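Local coordinates for protein R.Pab1 family restriction endonuclease (Campylobacter coli, PDB 7CFA) that probably acts as a restriction DNA glycosylase of the R.PabI family, excising a base within its recognition sequence and thereby leading to DNA cleavage, at residues A[172-186]-A[197-211]. The protein carries 2 engineered substitutions. Residues are numbered along the deposited sequence; the frame is centred on the assembly and turned at random.
Sequences FCFPVHLLKNINGER and EKGYLEISRNNINIF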
loop_
_atom_site.group_PDB
_atom_site.type_symbol
_atom_site.label_atom_id
_atom_site.label_comp_id
_atom_site.label_asym_id
_atom_site.label_seq_id
_atom_site.Cartn_x
_atom_site.Cartn_y
_atom_site.Cartn_z
ATOM N N PHE A 172 9.939 12.553 -3.151
ATOM C CA PHE A 172 10.388 13.936 -3.234
ATOM C C PHE A 172 9.183 14.812 -3.554
ATOM O O PHE A 172 8.500 14.589 -4.560
ATOM C CB PHE A 172 11.478 14.075 -4.297
ATOM C CG PHE A 172 12.069 15.450 -4.395
ATOM C CD1 PHE A 172 12.366 16.179 -3.254
ATOM C CD2 PHE A 172 12.350 16.005 -5.633
ATOM C CE1 PHE A 172 12.920 17.442 -3.349
ATOM C CE2 PHE A 172 12.905 17.264 -5.733
ATOM C CZ PHE A 172 13.191 17.983 -4.591
ATOM N N CYS A 173 8.915 15.796 -2.698
ATOM C CA CYS A 173 7.690 16.578 -2.780
ATOM C C CYS A 173 7.986 18.071 -2.816
ATOM O O CYS A 173 8.931 18.551 -2.181
ATOM C CB CYS A 173 6.758 16.266 -1.603
ATOM S SG CYS A 173 6.369 14.510 -1.412
ATOM N N PHE A 174 7.152 18.798 -3.551
ATOM C CA PHE A 174 7.260 20.244 -3.694
ATOM C C PHE A 174 5.976 20.761 -4.342
ATOM O O PHE A 174 5.296 20.012 -5.053
ATOM C CB PHE A 174 8.486 20.637 -4.534
ATOM C CG PHE A 174 8.577 19.916 -5.845
ATOM C CD1 PHE A 174 7.949 20.420 -6.974
ATOM C CD2 PHE A 174 9.292 18.736 -5.951
ATOM C CE1 PHE A 174 8.033 19.755 -8.181
ATOM C CE2 PHE A 174 9.379 18.068 -7.155
ATOM C CZ PHE A 174 8.748 18.578 -8.271
ATOM N N PRO A 175 5.632 22.030 -4.112
ATOM C CA PRO A 175 4.377 22.565 -4.656
ATOM C C PRO A 175 4.368 22.584 -6.178
ATOM O O PRO A 175 5.402 22.748 -6.829
ATOM C CB PRO A 175 4.323 23.987 -4.086
ATOM C CG PRO A 175 5.213 23.959 -2.891
ATOM C CD PRO A 175 6.306 22.999 -3.232
ATOM N N VAL A 176 3.168 22.418 -6.739
ATOM C CA VAL A 176 3.002 22.430 -8.189
ATOM C C VAL A 176 3.279 23.815 -8.759
ATOM O O VAL A 176 3.782 23.942 -9.883
ATOM C CB VAL A 176 1.589 21.940 -8.563
ATOM C CG1 VAL A 176 1.392 21.953 -10.075
ATOM C CG2 VAL A 176 1.346 20.548 -8.004
ATOM N N HIS A 177 2.972 24.874 -8.006
ATOM C CA HIS A 177 3.178 26.219 -8.527
ATOM C C HIS A 177 4.652 26.582 -8.671
ATOM O O HIS A 177 4.956 27.640 -9.231
ATOM C CB HIS A 177 2.463 27.250 -7.646
ATOM C CG HIS A 177 2.960 27.300 -6.235
ATOM N ND1 HIS A 177 4.126 27.945 -5.879
ATOM C CD2 HIS A 177 2.442 26.801 -5.089
ATOM C CE1 HIS A 177 4.308 27.831 -4.575
ATOM N NE2 HIS A 177 3.301 27.143 -4.072
ATOM N N LEU A 178 5.569 25.739 -8.190
ATOM C CA LEU A 178 6.989 25.958 -8.444
ATOM C C LEU A 178 7.395 25.560 -9.855
ATOM O O LEU A 178 8.467 25.964 -10.313
ATOM C CB LEU A 178 7.842 25.177 -7.443
ATOM C CG LEU A 178 7.817 25.603 -5.977
ATOM C CD1 LEU A 178 8.802 24.757 -5.190
ATOM C CD2 LEU A 178 8.141 27.080 -5.835
ATOM N N LEU A 179 6.571 24.780 -10.546
ATOM C CA LEU A 179 6.925 24.275 -11.862
ATOM C C LEU A 179 6.693 25.332 -12.934
ATOM O O LEU A 179 5.792 26.167 -12.832
ATOM C CB LEU A 179 6.111 23.022 -12.190
ATOM C CG LEU A 179 6.293 21.809 -11.274
ATOM C CD1 LEU A 179 5.254 20.748 -11.590
ATOM C CD2 LEU A 179 7.695 21.243 -11.413
ATOM N N LYS A 180 7.524 25.285 -13.968
ATOM C CA LYS A 180 7.348 26.115 -15.149
ATOM C C LYS A 180 6.668 25.305 -16.245
ATOM O O LYS A 180 6.838 24.086 -16.336
ATOM C CB LYS A 180 8.690 26.649 -15.653
ATOM C CG LYS A 180 9.458 27.477 -14.636
ATOM C CD LYS A 180 10.761 28.004 -15.218
ATOM C CE LYS A 180 11.711 26.872 -15.570
ATOM N NZ LYS A 180 13.013 27.376 -16.089
ATOM N N ASN A 181 5.887 25.991 -17.074
ATOM C CA ASN A 181 5.248 25.342 -18.211
ATOM C C ASN A 181 6.265 25.216 -19.345
ATOM O O ASN A 181 7.466 25.431 -19.162
ATOM C CB ASN A 181 3.991 26.104 -18.626
ATOM C CG ASN A 181 4.270 27.555 -18.983
ATOM O OD1 ASN A 181 5.422 27.976 -19.085
ATOM N ND2 ASN A 181 3.206 28.325 -19.180
ATOM N N ILE A 182 5.789 24.869 -20.543
ATOM C CA ILE A 182 6.690 24.724 -21.678
ATOM C C ILE A 182 7.276 26.066 -22.102
ATOM O O ILE A 182 8.354 26.106 -22.706
ATOM C CB ILE A 182 5.964 24.037 -22.851
ATOM C CG1 ILE A 182 6.959 23.647 -23.947
ATOM C CG2 ILE A 182 4.866 24.933 -23.405
ATOM C CD1 ILE A 182 8.080 22.753 -23.460
ATOM N N ASN A 183 6.602 27.170 -21.789
ATOM C CA ASN A 183 7.093 28.503 -22.109
ATOM C C ASN A 183 7.954 29.094 -21.000
ATOM O O ASN A 183 8.297 30.279 -21.063
ATOM C CB ASN A 183 5.920 29.441 -22.406
ATOM C CG ASN A 183 5.049 28.944 -23.545
ATOM O OD1 ASN A 183 5.497 28.175 -24.395
ATOM N ND2 ASN A 183 3.797 29.388 -23.569
ATOM N N GLY A 184 8.307 28.302 -19.989
ATOM C CA GLY A 184 9.087 28.814 -18.881
ATOM C C GLY A 184 8.327 29.713 -17.935
ATOM O O GLY A 184 8.944 30.521 -17.235
ATOM N N GLU A 185 7.003 29.596 -17.888
ATOM C CA GLU A 185 6.160 30.427 -17.040
ATOM C C GLU A 185 5.651 29.611 -15.861
ATOM O O GLU A 185 5.185 28.480 -16.037
ATOM C CB GLU A 185 4.978 30.990 -17.831
ATOM C CG GLU A 185 5.366 31.878 -18.997
ATOM C CD GLU A 185 4.176 32.249 -19.858
ATOM O OE1 GLU A 185 3.371 31.350 -20.183
ATOM O OE2 GLU A 185 4.038 33.442 -20.201
ATOM N N ARG A 186 5.740 30.186 -14.662
ATOM C CA ARG A 186 5.169 29.572 -13.463
ATOM C C ARG A 186 3.730 30.062 -13.287
ATOM O O ARG A 186 3.401 30.857 -12.406
ATOM C CB ARG A 186 6.027 29.882 -12.242
ATOM C CG ARG A 186 7.377 29.180 -12.241
ATOM C CD ARG A 186 8.184 29.504 -10.991
ATOM N NE ARG A 186 9.445 28.766 -10.956
ATOM C CZ ARG A 186 10.581 29.200 -11.496
ATOM N NH1 ARG A 186 10.620 30.371 -12.114
ATOM N NH2 ARG A 186 11.679 28.460 -11.418
ATOM N N GLU A 197 0.150 17.696 -20.127
ATOM C CA GLU A 197 1.000 18.843 -19.843
ATOM C C GLU A 197 2.177 18.430 -18.969
ATOM O O GLU A 197 2.037 17.619 -18.048
ATOM C CB GLU A 197 0.206 19.956 -19.157
ATOM C CG GLU A 197 0.993 21.249 -18.982
ATOM C CD GLU A 197 0.175 22.376 -18.383
ATOM O OE1 GLU A 197 -1.020 22.160 -18.084
ATOM O OE2 GLU A 197 0.731 23.482 -18.212
ATOM N N LYS A 198 3.340 19.001 -19.262
ATOM C CA LYS A 198 4.564 18.711 -18.533
ATOM C C LYS A 198 4.906 19.871 -17.611
ATOM O O LYS A 198 4.727 21.038 -17.970
ATOM C CB LYS A 198 5.724 18.458 -19.497
ATOM C CG LYS A 198 5.495 17.317 -20.472
ATOM C CD LYS A 198 5.432 15.981 -19.753
ATOM C CE LYS A 198 5.294 14.836 -20.741
ATOM N NZ LYS A 198 6.422 14.813 -21.712
ATOM N N GLY A 199 5.384 19.540 -16.418
ATOM C CA GLY A 199 5.922 20.522 -15.499
ATOM C C GLY A 199 7.438 20.457 -15.505
ATOM O O GLY A 199 8.024 19.394 -15.689
ATOM N N TYR A 200 8.072 21.609 -15.307
ATOM C CA TYR A 200 9.525 21.719 -15.381
ATOM C C TYR A 200 10.058 22.279 -14.070
ATOM O O TYR A 200 9.841 23.454 -13.752
ATOM C CB TYR A 200 9.943 22.582 -16.569
ATOM C CG TYR A 200 9.591 21.944 -17.891
ATOM C CD1 TYR A 200 8.366 22.188 -18.495
ATOM C CD2 TYR A 200 10.472 21.075 -18.520
ATOM C CE1 TYR A 200 8.034 21.597 -19.697
ATOM C CE2 TYR A 200 10.149 20.479 -19.724
ATOM C CZ TYR A 200 8.929 20.743 -20.307
ATOM O OH TYR A 200 8.601 20.151 -21.506
ATOM N N LEU A 201 10.749 21.433 -13.313
ATOM C CA LEU A 201 11.398 21.837 -12.074
ATOM C C LEU A 201 12.771 22.406 -12.405
ATOM O O LEU A 201 13.637 21.693 -12.924
ATOM C CB LEU A 201 11.521 20.657 -11.113
ATOM C CG LEU A 201 12.270 20.911 -9.801
ATOM C CD1 LEU A 201 11.520 21.908 -8.929
ATOM C CD2 LEU A 201 12.507 19.607 -9.052
ATOM N N GLU A 202 12.965 23.688 -12.112
ATOM C CA GLU A 202 14.230 24.358 -12.390
ATOM C C GLU A 202 15.236 23.985 -11.308
ATOM O O GLU A 202 15.035 24.290 -10.128
ATOM C CB GLU A 202 14.029 25.868 -12.461
ATOM C CG GLU A 202 15.312 26.644 -12.694
ATOM C CD GLU A 202 15.067 28.128 -12.864
ATOM O OE1 GLU A 202 13.984 28.501 -13.363
ATOM O OE2 GLU A 202 15.956 28.922 -12.492
ATOM N N ILE A 203 16.318 23.325 -11.710
ATOM C CA ILE A 203 17.409 22.956 -10.818
ATOM C C ILE A 203 18.622 23.790 -11.199
ATOM O O ILE A 203 19.034 23.796 -12.364
ATOM C CB ILE A 203 17.727 21.454 -10.909
ATOM C CG1 ILE A 203 16.454 20.627 -10.717
ATOM C CG2 ILE A 203 18.783 21.072 -9.881
ATOM C CD1 ILE A 203 16.648 19.148 -10.972
ATOM N N SER A 204 19.190 24.495 -10.226
ATOM C CA SER A 204 20.328 25.365 -10.489
ATOM C C SER A 204 21.190 25.432 -9.235
ATOM O O SER A 204 20.964 24.706 -8.262
ATOM C CB SER A 204 19.858 26.758 -10.927
ATOM O OG SER A 204 19.267 27.456 -9.846
ATOM N N ARG A 205 22.184 26.324 -9.262
ATOM C CA ARG A 205 23.060 26.523 -8.114
ATOM C C ARG A 205 22.297 26.942 -6.864
ATOM O O ARG A 205 22.788 26.722 -5.751
ATOM C CB ARG A 205 24.120 27.572 -8.450
ATOM C CG ARG A 205 23.536 28.923 -8.839
ATOM C CD ARG A 205 24.623 29.937 -9.144
ATOM N NE ARG A 205 24.066 31.215 -9.574
ATOM C CZ ARG A 205 24.797 32.280 -9.885
ATOM N NH1 ARG A 205 26.120 32.222 -9.811
ATOM N NH2 ARG A 205 24.208 33.404 -10.268
ATOM N N ASN A 206 21.114 27.537 -7.018
ATOM C CA ASN A 206 20.351 28.019 -5.874
ATOM C C ASN A 206 19.640 26.909 -5.114
ATOM O O ASN A 206 19.203 27.144 -3.982
ATOM C CB ASN A 206 19.325 29.061 -6.327
ATOM C CG ASN A 206 19.971 30.282 -6.952
ATOM O OD1 ASN A 206 21.077 30.674 -6.580
ATOM N ND2 ASN A 206 19.281 30.888 -7.909
ATOM N N ASN A 207 19.512 25.711 -5.694
ATOM C CA ASN A 207 18.807 24.636 -5.007
ATOM C C ASN A 207 19.465 23.274 -5.211
ATOM O O ASN A 207 18.834 22.247 -4.931
ATOM C CB ASN A 207 17.337 24.571 -5.454
ATOM C CG ASN A 207 17.181 24.327 -6.950
ATOM O OD1 ASN A 207 18.130 23.955 -7.643
ATOM N ND2 ASN A 207 15.969 24.533 -7.454
ATOM N N ILE A 208 20.710 23.234 -5.693
ATOM C CA ILE A 208 21.351 21.949 -5.959
ATOM C C ILE A 208 21.640 21.204 -4.661
ATOM O O ILE A 208 21.616 19.967 -4.631
ATOM C CB ILE A 208 22.630 22.148 -6.799
ATOM C CG1 ILE A 208 23.266 20.800 -7.148
ATOM C CG2 ILE A 208 23.628 23.039 -6.070
ATOM C CD1 ILE A 208 22.340 19.858 -7.893
ATOM N N ASN A 209 21.897 21.927 -3.567
ATOM C CA ASN A 209 22.214 21.266 -2.306
ATOM C C ASN A 209 21.040 20.470 -1.752
ATOM O O ASN A 209 21.249 19.587 -0.913
ATOM C CB ASN A 209 22.688 22.290 -1.274
ATOM C CG ASN A 209 24.147 22.656 -1.454
ATOM O OD1 ASN A 209 25.035 21.987 -0.925
ATOM N ND2 ASN A 209 24.404 23.716 -2.210
ATOM N N ILE A 210 19.817 20.762 -2.200
ATOM C CA ILE A 210 18.679 19.918 -1.852
ATOM C C ILE A 210 18.897 18.501 -2.364
ATOM O O ILE A 210 18.646 17.518 -1.657
ATOM C CB ILE A 210 17.379 20.524 -2.410
ATOM C CG1 ILE A 210 17.086 21.858 -1.724
ATOM C CG2 ILE A 210 16.218 19.550 -2.248
ATOM C CD1 ILE A 210 15.932 22.605 -2.330
ATOM N N PHE A 211 19.380 18.372 -3.599
ATOM C CA PHE A 211 19.616 17.048 -4.160
ATOM C C PHE A 211 20.833 16.383 -3.532
ATOM O O PHE A 211 20.877 15.151 -3.432
ATOM C CB PHE A 211 19.744 17.153 -5.683
ATOM C CG PHE A 211 18.508 17.703 -6.343
ATOM C CD1 PHE A 211 18.327 19.074 -6.467
ATOM C CD2 PHE A 211 17.516 16.856 -6.808
ATOM C CE1 PHE A 211 17.185 19.586 -7.053
ATOM C CE2 PHE A 211 16.372 17.364 -7.399
ATOM C CZ PHE A 211 16.208 18.730 -7.519
#
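Lys180 and Tyr200 form a single antiparallel bridge as a hydrogen-bonded pair: Lys180 N gives a nearly straight bond to Tyr200 O (3.0 Å, 176°), and Tyr200 N returns a more bent one to Lys180 O. The Tyr200 ring then lies along the chain of 180-182, its edge against Lys180 O, while Ile182 runs beside it and sets CD1 3.8 Å from Tyr200 CZ. Two residues on from Tyr200, Glu202 is extended, with CG trans to its backbone N (chi1 178°), and its OE1 is gripped from opposite faces of the carboxylate plane by Lys180 NZ at 3.1 Å and Arg186 NH2 at 3.0 Å. Lys180 NZ has a second salt bridge, to Asp9, and Lys180 CG sits over the centre of the Arg186 guanidinium; NE of that group bonds Leu178 O from above the carbonyl plane, so that this bond and the one to Glu202 together limit the rotation of the guanidinium. The bridge brings the chain that follows strand 166-175 of the large antiparallel sheet onto strand 198-203, which pairs with strand 8-13 in a separate two-stranded sheet. Apolar side chains continue the contact: Leu179 CD2 packs 3.9 Å from Leu201 CB, and Leu201 CD1 lies over one face of the Phe174 ring, from strand 166-175. Farther along, Phe172 CE2 meets Phe211 CE2 at 3.8 Å, the ring planes 67° apart, and Phe172 CE1 touches Ile210 CG2, joining the large sheet to the start of helix 208-219.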